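Local coordinates for hemolysin-related protein (Vibrio cholerae serotype O1, PDB 6MLT) that probably helps biofilms adhere to surfaces as a secreted, calcium-binding matrix protein that carries a lectin-like domain within a beta-propeller, at residues Gln214-Val226 with Val238-Glu252. Sequence-based numbering, arbitrary orientation.
Sequences QYQANDTVWFSSV and VVSVPASLSTPENSE
Ser-225 and Val-238 exchange two backbone hydrogen bonds, Ser-225 N to Val-238 O at 2.9 Å and Val-238 N to Ser-225 O at 2.8 Å, joining antiparallel strands. Ser-224 and Val-239 form the adjacent non-hydrogen-bonded pair. Just before strand 224-226, Trp-222 N donates to Ser-240 O (2.9 Å), almost in line with the carbonyl. The tight part is apolar: Val-221 splits its branches, CG1, anti to the backbone N (chi1 179°), lying against Val-239 CB and CG2 against Val-241 CG2, which also meets Ala-217 CB. At the border of this cluster, Glu-252 OE2 takes a very short 2.5 Å hydrogen bond from Tyr-215 OH at the ring's edge, the carboxylate standing 88° to the ring. Arg-265 forms a salt bridge with Glu-252 OE1, which also accepts from a water; these partners probably keep the carboxylate ionised. Away from the cluster, Pro-242 lies over one face of the Trp-222 indole, its CG 3.7 Å from the five-membered ring's centroid in a CH-pi contact, while Trp-521 meets that indole edge-to-face. The exposed side is looser: Asn-218 CB rests on the Asn-250 amide, and a water 2.6 Å from Asp-219 OD2 bridges it to Asn-250 ND2. The contact thus pairs the first two strands of a four-stranded antiparallel sheet and packs the loop arriving from the preceding sheet against the second strand and the start of the third, as between consecutive beta-propeller blades.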
# COMPACT_ATOMS: atom_id res chain seq x y z
N GLN A 214 -17.60 12.54 -6.98
CA GLN A 214 -17.61 12.94 -5.59
C GLN A 214 -18.46 11.97 -4.79
O GLN A 214 -19.61 11.71 -5.17
CB GLN A 214 -18.14 14.36 -5.45
CG GLN A 214 -18.09 14.92 -4.06
CD GLN A 214 -18.34 16.42 -4.06
OE1 GLN A 214 -17.57 17.18 -4.66
NE2 GLN A 214 -19.42 16.84 -3.42
N TYR A 215 -17.91 11.45 -3.71
CA TYR A 215 -18.67 10.61 -2.79
C TYR A 215 -19.48 11.50 -1.86
O TYR A 215 -18.91 12.36 -1.17
CB TYR A 215 -17.74 9.70 -1.99
CG TYR A 215 -18.46 8.81 -1.02
CD1 TYR A 215 -19.38 7.88 -1.47
CD2 TYR A 215 -18.22 8.89 0.35
CE1 TYR A 215 -20.05 7.05 -0.59
CE2 TYR A 215 -18.89 8.06 1.24
CZ TYR A 215 -19.81 7.15 0.76
OH TYR A 215 -20.48 6.32 1.61
N GLN A 216 -20.79 11.31 -1.84
CA GLN A 216 -21.68 12.10 -0.99
C GLN A 216 -21.66 11.52 0.41
O GLN A 216 -22.11 10.39 0.63
CB GLN A 216 -23.09 12.12 -1.57
N ALA A 217 -21.14 12.28 1.36
CA ALA A 217 -21.07 11.88 2.76
C ALA A 217 -21.84 12.88 3.61
O ALA A 217 -22.23 13.95 3.15
CB ALA A 217 -19.61 11.79 3.22
N ASN A 218 -22.05 12.51 4.87
CA ASN A 218 -22.83 13.32 5.80
C ASN A 218 -21.98 14.33 6.56
O ASN A 218 -22.53 15.14 7.31
CB ASN A 218 -23.56 12.39 6.77
CG ASN A 218 -24.47 11.40 6.06
OD1 ASN A 218 -24.36 10.18 6.24
ND2 ASN A 218 -25.35 11.92 5.23
N ASP A 219 -20.66 14.30 6.38
CA ASP A 219 -19.75 15.25 7.01
C ASP A 219 -18.43 15.15 6.25
O ASP A 219 -18.31 14.37 5.30
CB ASP A 219 -19.57 14.95 8.51
CG ASP A 219 -19.22 16.19 9.35
OD1 ASP A 219 -18.68 17.18 8.81
OD2 ASP A 219 -19.47 16.15 10.57
N THR A 220 -17.45 15.93 6.68
CA THR A 220 -16.14 15.96 6.03
C THR A 220 -15.55 14.56 5.93
O THR A 220 -15.55 13.81 6.91
CB THR A 220 -15.19 16.87 6.81
OG1 THR A 220 -15.76 18.18 6.91
CG2 THR A 220 -13.82 16.96 6.15
N VAL A 221 -15.02 14.23 4.75
CA VAL A 221 -14.27 12.99 4.56
C VAL A 221 -12.82 13.26 4.92
O VAL A 221 -12.19 14.17 4.36
CB VAL A 221 -14.39 12.48 3.11
CG1 VAL A 221 -13.59 11.21 2.93
CG2 VAL A 221 -15.85 12.24 2.74
N TRP A 222 -12.29 12.48 5.85
CA TRP A 222 -10.94 12.67 6.36
C TRP A 222 -10.00 11.73 5.60
O TRP A 222 -10.05 11.72 4.36
CB TRP A 222 -10.95 12.51 7.88
CG TRP A 222 -11.36 13.76 8.59
CD1 TRP A 222 -12.58 14.36 8.56
CD2 TRP A 222 -10.53 14.57 9.44
NE1 TRP A 222 -12.57 15.49 9.34
CE2 TRP A 222 -11.32 15.64 9.89
CE3 TRP A 222 -9.20 14.49 9.85
CZ2 TRP A 222 -10.82 16.62 10.75
CZ3 TRP A 222 -8.71 15.46 10.70
CH2 TRP A 222 -9.52 16.51 11.14
N PHE A 223 -9.16 10.93 6.26
CA PHE A 223 -8.08 10.25 5.58
C PHE A 223 -8.58 9.03 4.82
O PHE A 223 -9.60 8.43 5.15
CB PHE A 223 -7.00 9.86 6.59
CG PHE A 223 -6.34 11.04 7.24
CD1 PHE A 223 -5.35 11.75 6.57
CD2 PHE A 223 -6.72 11.48 8.49
CE1 PHE A 223 -4.75 12.85 7.15
CE2 PHE A 223 -6.12 12.59 9.07
CZ PHE A 223 -5.14 13.27 8.40
N SER A 224 -7.83 8.69 3.78
CA SER A 224 -8.17 7.59 2.90
C SER A 224 -6.94 6.73 2.69
O SER A 224 -5.80 7.14 2.96
CB SER A 224 -8.71 8.11 1.56
OG SER A 224 -7.73 8.89 0.90
N SER A 225 -7.20 5.52 2.22
CA SER A 225 -6.21 4.53 1.86
C SER A 225 -6.59 3.96 0.50
O SER A 225 -7.77 3.86 0.18
CB SER A 225 -6.15 3.38 2.89
OG SER A 225 -5.92 3.85 4.20
N VAL A 226 -5.59 3.58 -0.28
CA VAL A 226 -5.82 2.87 -1.53
C VAL A 226 -5.25 1.47 -1.38
O VAL A 226 -4.20 1.29 -0.76
CB VAL A 226 -5.21 3.62 -2.74
CG1 VAL A 226 -3.71 3.78 -2.58
CG2 VAL A 226 -5.55 2.92 -4.04
N VAL A 238 -10.46 3.35 0.51
CA VAL A 238 -11.07 3.28 1.84
C VAL A 238 -11.12 4.69 2.41
O VAL A 238 -10.10 5.39 2.42
CB VAL A 238 -10.27 2.35 2.77
CG1 VAL A 238 -11.02 2.15 4.08
CG2 VAL A 238 -10.00 1.02 2.10
N VAL A 239 -12.29 5.10 2.90
CA VAL A 239 -12.49 6.46 3.39
C VAL A 239 -13.16 6.42 4.76
O VAL A 239 -13.97 5.54 5.05
CB VAL A 239 -13.33 7.31 2.41
CG1 VAL A 239 -12.66 7.35 1.04
CG2 VAL A 239 -14.75 6.76 2.29
N SER A 240 -12.83 7.42 5.59
CA SER A 240 -13.38 7.58 6.93
C SER A 240 -14.06 8.93 7.06
O SER A 240 -13.49 9.96 6.66
CB SER A 240 -12.28 7.46 8.00
OG SER A 240 -11.80 6.14 8.13
N VAL A 241 -15.26 8.94 7.64
CA VAL A 241 -15.97 10.16 8.01
C VAL A 241 -16.13 10.14 9.53
O VAL A 241 -16.95 9.37 10.04
CB VAL A 241 -17.33 10.26 7.31
CG1 VAL A 241 -18.06 11.53 7.73
CG2 VAL A 241 -17.16 10.20 5.80
N PRO A 242 -15.40 10.96 10.28
CA PRO A 242 -15.48 10.86 11.75
C PRO A 242 -16.69 11.54 12.36
O PRO A 242 -17.20 11.11 13.39
CB PRO A 242 -14.18 11.52 12.22
CG PRO A 242 -13.80 12.45 11.11
CD PRO A 242 -14.28 11.80 9.84
N ALA A 243 -17.16 12.60 11.71
CA ALA A 243 -18.26 13.39 12.26
C ALA A 243 -17.95 13.79 13.70
O ALA A 243 -16.80 14.12 14.01
CB ALA A 243 -19.57 12.60 12.17
N SER A 244 -18.94 13.77 14.59
CA SER A 244 -18.71 14.14 15.98
C SER A 244 -19.51 13.22 16.88
O SER A 244 -20.42 12.52 16.45
CB SER A 244 -19.11 15.60 16.24
OG SER A 244 -20.52 15.70 16.28
N LEU A 245 -19.16 13.23 18.17
CA LEU A 245 -19.82 12.34 19.10
C LEU A 245 -21.30 12.66 19.25
O LEU A 245 -22.08 11.78 19.62
CB LEU A 245 -19.12 12.41 20.46
CG LEU A 245 -19.52 11.35 21.50
CD1 LEU A 245 -19.32 9.94 20.96
CD2 LEU A 245 -18.71 11.56 22.77
N SER A 246 -21.71 13.90 18.97
CA SER A 246 -23.12 14.26 19.03
C SER A 246 -23.84 14.03 17.71
O SER A 246 -25.07 14.16 17.66
CB SER A 246 -23.28 15.72 19.45
OG SER A 246 -22.71 16.58 18.49
N THR A 247 -23.12 13.69 16.63
CA THR A 247 -23.75 13.35 15.35
C THR A 247 -23.22 12.02 14.84
O THR A 247 -22.74 11.91 13.71
CB THR A 247 -23.51 14.46 14.32
OG1 THR A 247 -22.10 14.64 14.12
CG2 THR A 247 -24.15 15.77 14.77
N PRO A 248 -23.30 10.96 15.65
CA PRO A 248 -22.71 9.68 15.24
C PRO A 248 -23.36 9.09 14.01
O PRO A 248 -22.72 8.30 13.30
CB PRO A 248 -22.92 8.79 16.47
CG PRO A 248 -24.11 9.38 17.16
CD PRO A 248 -24.01 10.87 16.93
N GLU A 249 -24.61 9.45 13.73
CA GLU A 249 -25.31 8.95 12.55
C GLU A 249 -24.65 9.43 11.26
O GLU A 249 -24.94 8.88 10.19
CB GLU A 249 -26.77 9.40 12.58
CG GLU A 249 -27.01 10.90 12.42
CD GLU A 249 -26.85 11.70 13.72
OE1 GLU A 249 -26.35 11.14 14.72
OE2 GLU A 249 -27.22 12.89 13.73
N ASN A 250 -23.79 10.44 11.33
CA ASN A 250 -23.10 10.97 10.16
C ASN A 250 -21.73 10.35 9.93
O ASN A 250 -21.11 10.63 8.90
CB ASN A 250 -22.95 12.49 10.29
CG ASN A 250 -24.27 13.22 10.17
OD1 ASN A 250 -25.27 12.63 9.76
ND2 ASN A 250 -24.28 14.51 10.51
N SER A 251 -21.24 9.53 10.85
CA SER A 251 -19.94 8.91 10.67
C SER A 251 -20.07 7.65 9.83
O SER A 251 -21.15 7.07 9.70
CB SER A 251 -19.30 8.57 12.03
OG SER A 251 -20.03 7.56 12.71
N GLU A 252 -18.95 7.23 9.24
CA GLU A 252 -18.93 5.99 8.50
C GLU A 252 -17.50 5.61 8.15
O GLU A 252 -16.58 6.42 8.23
CB GLU A 252 -19.78 6.08 7.22
CG GLU A 252 -19.22 7.02 6.16
CD GLU A 252 -20.09 7.04 4.92
OE1 GLU A 252 -21.02 7.87 4.85
OE2 GLU A 252 -19.85 6.22 4.01
O HOH W 1 -22.55 8.51 2.87
O HOH W 2 -21.18 10.16 6.23
O HOH W 3 -21.76 15.75 11.63
O HOH W 4 -16.31 14.26 9.56